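PDB 4GF2: erythrocyte binding antigen 140 from Plasmodium falciparum, which probably binds a receptor on the host red cell surface during invasion, through a region built from two Duffy-binding-like domains. Local coordinates for residues A[46-51]-A[60-65]; A[66-71]-A[151-156]; A[118-123]-A[137-142]. The protein carries 3 engineered substitutions. All coordinates share one frame; numbering follows the deposited sequence.

Contact 1 of 3, residues A[46-51]-A[60-65]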
loop_
_atom_site.group_PDB
_atom_site.type_symbol
_atom_site.label_atom_id
_atom_site.label_comp_id
_atom_site.label_asym_id
_atom_site.label_seq_id
_atom_site.Cartn_x
_atom_site.Cartn_y
_atom_site.Cartn_z
ATOM N N ALA A 46 -5.269 42.745 10.793
ATOM C CA ALA A 46 -4.174 43.625 10.399
ATOM C C ALA A 46 -4.460 45.085 10.735
ATOM O O ALA A 46 -3.560 45.825 11.131
ATOM C CB ALA A 46 -3.900 43.482 8.910
ATOM N N ASN A 47 -5.711 45.502 10.578
ATOM C CA ASN A 47 -6.062 46.907 10.764
ATOM C C ASN A 47 -5.713 47.429 12.150
ATOM O O ASN A 47 -5.402 48.608 12.310
ATOM C CB ASN A 47 -7.541 47.137 10.462
ATOM C CG ASN A 47 -7.871 46.895 9.007
ATOM O OD1 ASN A 47 -7.501 47.688 8.139
ATOM N ND2 ASN A 47 -8.561 45.795 8.727
ATOM N N PHE A 48 -5.753 46.551 13.146
ATOM C CA PHE A 48 -5.352 46.923 14.497
ATOM C C PHE A 48 -3.913 47.444 14.522
ATOM O O PHE A 48 -3.581 48.336 15.301
ATOM C CB PHE A 48 -5.480 45.730 15.444
ATOM C CG PHE A 48 -6.891 45.414 15.836
ATOM C CD1 PHE A 48 -7.624 46.303 16.606
ATOM C CD2 PHE A 48 -7.484 44.223 15.448
ATOM C CE1 PHE A 48 -8.925 46.017 16.976
ATOM C CE2 PHE A 48 -8.783 43.931 15.814
ATOM C CZ PHE A 48 -9.505 44.828 16.581
ATOM N N LEU A 49 -3.064 46.883 13.666
ATOM C CA LEU A 49 -1.649 47.244 13.640
ATOM C C LEU A 49 -1.379 48.522 12.855
ATOM O O LEU A 49 -0.294 49.092 12.947
ATOM C CB LEU A 49 -0.826 46.101 13.050
ATOM C CG LEU A 49 -0.831 44.812 13.870
ATOM C CD1 LEU A 49 -0.283 43.654 13.051
ATOM C CD2 LEU A 49 -0.025 44.993 15.147
ATOM N N ASN A 50 -2.360 48.973 12.081
ATOM C CA ASN A 50 -2.199 50.188 11.292
ATOM C C ASN A 50 -2.724 51.425 12.009
ATOM O O ASN A 50 -2.743 52.517 11.443
ATOM C CB ASN A 50 -2.906 50.038 9.946
ATOM C CG ASN A 50 -2.326 48.920 9.108
ATOM O OD1 ASN A 50 -1.127 48.646 9.159
ATOM N ND2 ASN A 50 -3.178 48.261 8.334
ATOM N N SER A 51 -3.151 51.252 13.255
ATOM C CA SER A 51 -3.683 52.363 14.033
ATOM C C SER A 51 -2.927 52.521 15.346
ATOM O O SER A 51 -2.473 51.541 15.936
ATOM C CB SER A 51 -5.173 52.151 14.311
ATOM O OG SER A 51 -5.689 53.179 15.141
ATOM N N LYS A 60 -12.594 50.962 19.304
ATOM C CA LYS A 60 -13.920 50.490 18.928
ATOM C C LYS A 60 -14.094 50.590 17.420
ATOM O O LYS A 60 -14.552 49.648 16.774
ATOM C CB LYS A 60 -14.989 51.324 19.637
ATOM C CG LYS A 60 -16.412 51.062 19.174
ATOM C CD LYS A 60 -16.821 49.617 19.400
ATOM C CE LYS A 60 -18.283 49.387 19.042
ATOM N NZ LYS A 60 -19.219 50.104 19.959
ATOM N N GLU A 61 -13.713 51.737 16.868
ATOM C CA GLU A 61 -13.858 51.991 15.441
ATOM C C GLU A 61 -13.079 50.975 14.615
ATOM O O GLU A 61 -13.560 50.501 13.585
ATOM C CB GLU A 61 -13.371 53.397 15.101
ATOM C CG GLU A 61 -13.421 53.719 13.618
ATOM C CD GLU A 61 -12.597 54.934 13.259
ATOM O OE1 GLU A 61 -12.324 55.754 14.161
ATOM O OE2 GLU A 61 -12.215 55.063 12.079
ATOM N N ILE A 62 -11.873 50.647 15.067
ATOM C CA ILE A 62 -11.027 49.696 14.358
ATOM C C ILE A 62 -11.575 48.281 14.486
ATOM O O ILE A 62 -11.430 47.461 13.579
ATOM C CB ILE A 62 -9.577 49.728 14.882
ATOM C CG1 ILE A 62 -8.961 51.113 14.661
ATOM C CG2 ILE A 62 -8.734 48.658 14.200
ATOM C CD1 ILE A 62 -8.931 51.559 13.206
ATOM N N PHE A 63 -12.205 47.993 15.618
ATOM C CA PHE A 63 -12.801 46.685 15.828
ATOM C C PHE A 63 -13.980 46.532 14.879
ATOM O O PHE A 63 -14.180 45.472 14.282
ATOM C CB PHE A 63 -13.260 46.536 17.276
ATOM C CG PHE A 63 -13.033 45.168 17.851
ATOM C CD1 PHE A 63 -13.233 44.032 17.087
ATOM C CD2 PHE A 63 -12.615 45.022 19.161
ATOM C CE1 PHE A 63 -13.022 42.775 17.623
ATOM C CE2 PHE A 63 -12.403 43.772 19.701
ATOM C CZ PHE A 63 -12.605 42.649 18.933
ATOM N N LEU A 64 -14.755 47.602 14.731
ATOM C CA LEU A 64 -15.894 47.589 13.824
ATOM C C LEU A 64 -15.424 47.336 12.396
ATOM O O LEU A 64 -16.059 46.596 11.639
ATOM C CB LEU A 64 -16.662 48.907 13.906
ATOM C CG LEU A 64 -17.524 49.090 15.157
ATOM C CD1 LEU A 64 -17.951 50.544 15.309
ATOM C CD2 LEU A 64 -18.745 48.180 15.106
ATOM N N ILE A 65 -14.301 47.950 12.035
ATOM C CA ILE A 65 -13.734 47.773 10.707
ATOM C C ILE A 65 -13.274 46.336 10.500
ATOM O O ILE A 65 -13.449 45.765 9.426
ATOM C CB ILE A 65 -12.545 48.716 10.481
ATOM C CG1 ILE A 65 -13.040 50.161 10.371
ATOM C CG2 ILE A 65 -11.785 48.323 9.217
ATOM C CD1 ILE A 65 -11.934 51.196 10.366
#
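Phe48 meets Ile62 and Phe63 because its CG lies beside the backbone N, chi1 -76°, which sends the ring out across the gap to helix 56-78. Ile62 offers its CG2 in return. That methyl is anti to the backbone N of Ile62, and it reaches CD1 of Phe48 at 3.5 Å. The approach is oblique, and the two side chains run past one another, each toward the other's backbone. Farther out, Phe48 makes a T-shaped stack with Phe63. Its leading edge, at CZ, sits over one face of the Phe63 ring, 3.8 Å from Phe63 CG. The ring planes are 87° apart and the centroids 5.2 Å. Ser51 packs on the other branch of Ile62, with Ser51 CB 3.9 Å from Ile62 CG1. Ser51 OG is hydrogen-bonded to Leu53 N. Asn47 ND2 lies 4.1 Å from Ile65 CG2, the side chains crossing at about a right angle. No hydrogen bond joins the segments; the contact is van der Waals packing, mostly apolar, between the short helical turn 46-49 and helix 56-78 inside the first Duffy-binding-like domain. Helix 4-14 touches Asn47 and Ile65, helix 110-127 packs on Phe48 through Val115, and helix 132-155 meets Phe63 through Leu150.

Contact 2 of 3, residues A[66-71]-A[151-156]; sequences SVNTEA and WNHMIV
Met154 of helix 132-155 lies on Val67 of helix 56-78, where two helices of the first Duffy-binding-like domain pack in its largely helical fold. Their local axes approach to 7.7 Å and cross at -35°, both running the same general way. The backbones come close: CA of Asn68 is 4.1 Å from CA of Met154.

Along 151-156, the first residue to touch helix 56-78 is His153. Its ring lies beside Asn68, and NE2 of His153 is 3.5 Å from CB of Asn68. The amide nitrogen of Asn68 stands above one face of the ring, toward its rim, with amide and ring planes 29° apart. At the ring edge sits CG2 of Val67. ND1 of His153 makes a weak hydrogen bond to a glycerol, probably from the crystallisation liquor.

Met154 follows and buries the most surface. Its CG is anti to the backbone N, and the chain stays extended beyond it. This extended chain crosses Val67 at about a right angle. CB of Met154 is 3.7 Å from CB of Val67, and Met154 CG is 3.4 Å from Val67 O. The methyl CE of Met154 ends 4.0 Å from CG of Glu70, while the Glu70 carboxylate turns to Lys17, Cys44 and Ser93. Phe94 of helix 83-101 also packs on Met154.

Val156 closes the segment with CG1 3.8 Å from ND2 of Asn68. That same nitrogen is hydrogen-bonded to Asn157 OD1. Within the contact it also donates to His153 O near the end of helix 132-155. This bond, from Asn68 ND2 to His153 O, is 3.2 Å long and nearly straight at 178°, with the oxygen in the Asn68 amide plane.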
loop_
_atom_site.group_PDB
_atom_site.type_symbol
_atom_site.label_atom_id
_atom_site.label_comp_id
_atom_site.label_asym_id
_atom_site.label_seq_id
_atom_site.Cartn_x
_atom_site.Cartn_y
_atom_site.Cartn_z
ATOM N N SER A 66 -12.685 45.752 11.533
ATOM C CA SER A 66 -12.164 44.399 11.438
ATOM C C SER A 66 -13.273 43.376 11.176
ATOM O O SER A 66 -13.157 42.557 10.269
ATOM C CB SER A 66 -11.400 44.041 12.709
ATOM O OG SER A 66 -10.268 44.878 12.857
ATOM N N VAL A 67 -14.346 43.419 11.961
ATOM C CA VAL A 67 -15.414 42.432 11.812
ATOM C C VAL A 67 -16.141 42.593 10.477
ATOM O O VAL A 67 -16.431 41.610 9.796
ATOM C CB VAL A 67 -16.438 42.482 12.974
ATOM C CG1 VAL A 67 -15.754 42.176 14.291
ATOM C CG2 VAL A 67 -17.153 43.832 13.031
ATOM N N ASN A 68 -16.420 43.836 10.105
ATOM C CA ASN A 68 -17.107 44.129 8.852
ATOM C C ASN A 68 -16.268 43.710 7.645
ATOM O O ASN A 68 -16.801 43.231 6.644
ATOM C CB ASN A 68 -17.444 45.621 8.779
ATOM C CG ASN A 68 -18.112 46.007 7.477
ATOM O OD1 ASN A 68 -17.447 46.362 6.510
ATOM N ND2 ASN A 68 -19.437 45.941 7.450
ATOM N N THR A 69 -14.953 43.879 7.745
ATOM C CA THR A 69 -14.062 43.496 6.659
ATOM C C THR A 69 -13.982 41.978 6.577
ATOM O O THR A 69 -14.032 41.400 5.489
ATOM C CB THR A 69 -12.647 44.084 6.833
ATOM O OG1 THR A 69 -12.717 45.514 6.854
ATOM C CG2 THR A 69 -11.747 43.657 5.687
ATOM N N GLU A 70 -13.872 41.335 7.735
ATOM C CA GLU A 70 -13.847 39.880 7.802
ATOM C C GLU A 70 -15.048 39.294 7.060
ATOM O O GLU A 70 -14.917 38.315 6.330
ATOM C CB GLU A 70 -13.838 39.417 9.262
ATOM C CG GLU A 70 -14.010 37.912 9.449
ATOM C CD GLU A 70 -12.802 37.110 9.000
ATOM O OE1 GLU A 70 -11.751 37.719 8.689
ATOM O OE2 GLU A 70 -12.909 35.865 8.964
ATOM N N ALA A 71 -16.213 39.910 7.237
ATOM C CA ALA A 71 -17.432 39.471 6.557
ATOM C C ALA A 71 -17.319 39.551 5.027
ATOM O O ALA A 71 -17.589 38.570 4.332
ATOM C CB ALA A 71 -18.618 40.282 7.037
ATOM N N TRP A 151 -21.499 42.605 16.327
ATOM C CA TRP A 151 -22.143 41.578 15.519
ATOM C C TRP A 151 -23.000 42.225 14.440
ATOM O O TRP A 151 -22.853 41.929 13.253
ATOM C CB TRP A 151 -23.006 40.673 16.394
ATOM C CG TRP A 151 -23.908 39.765 15.618
ATOM C CD1 TRP A 151 -25.269 39.819 15.560
ATOM C CD2 TRP A 151 -23.515 38.666 14.789
ATOM N NE1 TRP A 151 -25.748 38.820 14.750
ATOM C CE2 TRP A 151 -24.692 38.098 14.262
ATOM C CE3 TRP A 151 -22.281 38.108 14.437
ATOM C CZ2 TRP A 151 -24.674 37.000 13.406
ATOM C CZ3 TRP A 151 -22.264 37.018 13.584
ATOM C CH2 TRP A 151 -23.452 36.476 13.078
ATOM N N ASN A 152 -23.889 43.117 14.859
ATOM C CA ASN A 152 -24.775 43.798 13.929
ATOM C C ASN A 152 -24.024 44.439 12.770
ATOM O O ASN A 152 -24.454 44.347 11.621
ATOM C CB ASN A 152 -25.605 44.850 14.660
ATOM C CG ASN A 152 -26.726 44.238 15.470
ATOM O OD1 ASN A 152 -27.170 43.126 15.187
ATOM N ND2 ASN A 152 -27.195 44.963 16.479
ATOM N N HIS A 153 -22.899 45.080 13.071
ATOM C CA HIS A 153 -22.137 45.778 12.045
ATOM C C HIS A 153 -21.363 44.790 11.184
ATOM O O HIS A 153 -21.114 45.035 9.998
ATOM C CB HIS A 153 -21.181 46.786 12.679
ATOM C CG HIS A 153 -20.366 47.544 11.682
ATOM N ND1 HIS A 153 -20.909 48.495 10.845
ATOM C CD2 HIS A 153 -19.046 47.488 11.381
ATOM C CE1 HIS A 153 -19.960 48.994 10.073
ATOM N NE2 HIS A 153 -18.820 48.402 10.379
ATOM N N MET A 154 -20.992 43.665 11.782
ATOM C CA MET A 154 -20.274 42.623 11.053
ATOM C C MET A 154 -21.118 42.069 9.911
ATOM O O MET A 154 -20.602 41.769 8.838
ATOM C CB MET A 154 -19.875 41.479 11.992
ATOM C CG MET A 154 -19.173 40.339 11.277
ATOM S SD MET A 154 -18.557 39.047 12.371
ATOM C CE MET A 154 -17.587 38.102 11.204
ATOM N N ILE A 155 -22.419 41.934 10.135
ATOM C CA ILE A 155 -23.276 41.303 9.139
ATOM C C ILE A 155 -24.160 42.300 8.397
ATOM O O ILE A 155 -24.971 41.900 7.563
ATOM C CB ILE A 155 -24.179 40.229 9.775
ATOM C CG1 ILE A 155 -25.174 40.870 10.745
ATOM C CG2 ILE A 155 -23.335 39.181 10.480
ATOM C CD1 ILE A 155 -26.193 39.904 11.291
ATOM N N VAL A 156 -23.995 43.591 8.683
ATOM C CA VAL A 156 -24.920 44.603 8.171
ATOM C C VAL A 156 -25.053 44.581 6.645
ATOM O O VAL A 156 -26.125 44.845 6.112
ATOM C CB VAL A 156 -24.517 46.024 8.613
ATOM C CG1 VAL A 156 -23.221 46.447 7.944
ATOM C CG2 VAL A 156 -25.632 47.010 8.291
#

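Contact 3 of 3, residues A[118-123]-A[137-142]; sequences YINKKF and NIKKEW
Lys139 reaches from helix 132-155 to Asn120 on helix 110-127, within the first Duffy-binding-like domain. From CB, the chain leaves with CG beside the backbone N, chi1 -69°. Lys139 CG lies over one face of the Phe123 ring, 4.3 Å from Phe123 CD2. Lys139 CD then comes to 3.9 Å from Asn120 OD1. A bend at chi3 brings Lys139 CE to 3.6 Å from Asn120 OD1. At the tip, NZ of Lys139 donates to Asn120 OD1 at 2.8 Å, on a lone pair and in the carbonyl plane. NZ also donates to a water, which accepts a weak bond from Asn120 ND2, and to the carbonyl oxygen of Phe101.

Phe123 carries the apolar half of the contact. In a T-shaped stack, with planes 88° apart, the edge of Phe123 points at the face of the five-membered ring of Trp142, and CZ of Phe123 is 4.2 Å from CD1 of Trp142. Another part of the edge faces Ile138, whose CG2 is 4.2 Å from Phe123 CD2. Phe59 of helix 56-78 makes edge-to-face pairs with both aromatic residues. The local helix axes cross at 94° and come no closer than 11.7 Å, so long side chains bridge the gap.

Three oxygen acceptors surround the ammonium group. None is a carboxylate, so neutral partners hold the buried lysine and probably offset part of the cost of burying its charge.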
loop_
_atom_site.group_PDB
_atom_site.type_symbol
_atom_site.label_atom_id
_atom_site.label_comp_id
_atom_site.label_asym_id
_atom_site.label_seq_id
_atom_site.Cartn_x
_atom_site.Cartn_y
_atom_site.Cartn_z
ATOM N N TYR A 118 -0.399 43.708 21.405
ATOM C CA TYR A 118 -0.603 45.134 21.191
ATOM C C TYR A 118 -1.903 45.601 21.845
ATOM O O TYR A 118 -1.931 46.626 22.528
ATOM C CB TYR A 118 -0.632 45.432 19.692
ATOM C CG TYR A 118 -0.685 46.902 19.351
ATOM C CD1 TYR A 118 0.207 47.803 19.922
ATOM C CD2 TYR A 118 -1.613 47.389 18.441
ATOM C CE1 TYR A 118 0.165 49.149 19.605
ATOM C CE2 TYR A 118 -1.663 48.732 18.118
ATOM C CZ TYR A 118 -0.772 49.607 18.703
ATOM O OH TYR A 118 -0.820 50.942 18.379
ATOM N N ILE A 119 -2.977 44.848 21.631
ATOM C CA ILE A 119 -4.268 45.187 22.218
ATOM C C ILE A 119 -4.165 45.216 23.740
ATOM O O ILE A 119 -4.724 46.101 24.387
ATOM C CB ILE A 119 -5.372 44.206 21.768
ATOM C CG1 ILE A 119 -5.757 44.488 20.313
ATOM C CG2 ILE A 119 -6.597 44.329 22.655
ATOM C CD1 ILE A 119 -6.722 43.476 19.707
ATOM N N ASN A 120 -3.436 44.261 24.311
ATOM C CA ASN A 120 -3.225 44.237 25.756
ATOM C C ASN A 120 -2.455 45.458 26.242
ATOM O O ASN A 120 -2.750 46.012 27.301
ATOM C CB ASN A 120 -2.490 42.965 26.178
ATOM C CG ASN A 120 -3.380 41.742 26.142
ATOM O OD1 ASN A 120 -4.605 41.854 26.155
ATOM N ND2 ASN A 120 -2.770 40.567 26.100
ATOM N N LYS A 121 -1.462 45.872 25.464
ATOM C CA LYS A 121 -0.647 47.019 25.831
ATOM C C LYS A 121 -1.493 48.287 25.814
ATOM O O LYS A 121 -1.351 49.150 26.676
ATOM C CB LYS A 121 0.550 47.147 24.882
ATOM C CG LYS A 121 1.521 48.258 25.244
ATOM C CD LYS A 121 1.205 49.547 24.505
ATOM C CE LYS A 121 2.077 50.696 24.989
ATOM N NZ LYS A 121 1.852 51.931 24.191
ATOM N N LYS A 122 -2.382 48.395 24.835
ATOM C CA LYS A 122 -3.232 49.573 24.727
ATOM C C LYS A 122 -4.241 49.615 25.867
ATOM O O LYS A 122 -4.544 50.683 26.399
ATOM C CB LYS A 122 -3.957 49.598 23.382
ATOM C CG LYS A 122 -3.033 49.761 22.186
ATOM C CD LYS A 122 -2.030 50.893 22.388
ATOM C CE LYS A 122 -2.721 52.211 22.699
ATOM N NZ LYS A 122 -1.748 53.329 22.856
ATOM N N PHE A 123 -4.761 48.453 26.245
ATOM C CA PHE A 123 -5.704 48.391 27.352
ATOM C C PHE A 123 -4.990 48.631 28.681
ATOM O O PHE A 123 -5.607 49.071 29.647
ATOM C CB PHE A 123 -6.470 47.067 27.349
ATOM C CG PHE A 123 -7.794 47.142 26.640
ATOM C CD1 PHE A 123 -7.864 47.057 25.257
ATOM C CD2 PHE A 123 -8.969 47.308 27.355
ATOM C CE1 PHE A 123 -9.084 47.132 24.602
ATOM C CE2 PHE A 123 -10.192 47.383 26.708
ATOM C CZ PHE A 123 -10.251 47.296 25.329
ATOM N N ASN A 137 -10.502 40.471 32.623
ATOM C CA ASN A 137 -11.849 40.770 33.091
ATOM C C ASN A 137 -12.383 42.072 32.507
ATOM O O ASN A 137 -13.550 42.156 32.126
ATOM C CB ASN A 137 -11.882 40.828 34.617
ATOM C CG ASN A 137 -11.814 39.457 35.247
ATOM O OD1 ASN A 137 -12.205 38.462 34.635
ATOM N ND2 ASN A 137 -11.317 39.394 36.476
ATOM N N ILE A 138 -11.527 43.087 32.443
ATOM C CA ILE A 138 -11.898 44.355 31.830
ATOM C C ILE A 138 -12.324 44.143 30.374
ATOM O O ILE A 138 -13.317 44.715 29.917
ATOM C CB ILE A 138 -10.738 45.366 31.901
ATOM C CG1 ILE A 138 -10.580 45.880 33.336
ATOM C CG2 ILE A 138 -10.983 46.531 30.954
ATOM C CD1 ILE A 138 -9.373 46.781 33.553
ATOM N N LYS A 139 -11.580 43.306 29.656
ATOM C CA LYS A 139 -11.874 43.016 28.259
ATOM C C LYS A 139 -13.182 42.242 28.127
ATOM O O LYS A 139 -13.957 42.458 27.189
ATOM C CB LYS A 139 -10.727 42.223 27.626
ATOM C CG LYS A 139 -9.440 43.022 27.454
ATOM C CD LYS A 139 -8.405 42.269 26.628
ATOM C CE LYS A 139 -7.865 41.052 27.366
ATOM N NZ LYS A 139 -6.884 40.292 26.542
ATOM N N LYS A 140 -13.430 41.342 29.069
ATOM C CA LYS A 140 -14.660 40.566 29.056
ATOM C C LYS A 140 -15.853 41.500 29.212
ATOM O O LYS A 140 -16.837 41.390 28.482
ATOM C CB LYS A 140 -14.638 39.501 30.156
ATOM C CG LYS A 140 -13.632 38.397 29.885
ATOM C CD LYS A 140 -13.434 37.475 31.078
ATOM C CE LYS A 140 -14.516 36.413 31.152
ATOM N NZ LYS A 140 -14.029 35.180 31.831
ATOM N N GLU A 141 -15.755 42.432 30.152
ATOM C CA GLU A 141 -16.811 43.416 30.350
ATOM C C GLU A 141 -16.974 44.271 29.093
ATOM O O GLU A 141 -18.089 44.544 28.659
ATOM C CB GLU A 141 -16.500 44.299 31.559
ATOM C CG GLU A 141 -16.452 43.545 32.880
ATOM C CD GLU A 141 -16.154 44.452 34.062
ATOM O OE1 GLU A 141 -16.731 45.557 34.126
ATOM O OE2 GLU A 141 -15.340 44.059 34.925
ATOM N N TRP A 142 -15.856 44.686 28.507
ATOM C CA TRP A 142 -15.897 45.519 27.314
ATOM C C TRP A 142 -16.629 44.791 26.192
ATOM O O TRP A 142 -17.492 45.359 25.524
ATOM C CB TRP A 142 -14.482 45.891 26.871
ATOM C CG TRP A 142 -14.459 46.815 25.696
ATOM C CD1 TRP A 142 -14.365 48.174 25.726
ATOM C CD2 TRP A 142 -14.539 46.447 24.312
ATOM N NE1 TRP A 142 -14.377 48.677 24.448
ATOM C CE2 TRP A 142 -14.485 47.640 23.561
ATOM C CE3 TRP A 142 -14.655 45.230 23.636
ATOM C CZ2 TRP A 142 -14.543 47.646 22.170
ATOM C CZ3 TRP A 142 -14.712 45.239 22.256
ATOM C CH2 TRP A 142 -14.656 46.439 21.537
HETATM O O HOH W 1 -5.068 38.425 27.442
#

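All three contacts lie in the first Duffy-binding-like domain, far from the centre of the elongated chain. Contact 1 comes first along the sequence. Contact 3 falls within the span between the two segments of contact 2. Contacts 1 and 2 share helix 56-78, and their centres are 12 Å apart. Contacts 2 and 3 share helix 132-155; their centres are 20 Å apart, and they do not touch. Contact 1 touches both others: Phe48 reaches Ser66 of contact 2; Phe63 meets Trp142, and Ser51 probably bonds to Tyr118, of contact 3. Two long helices thus link the contacts into one continuous packed region of this domain.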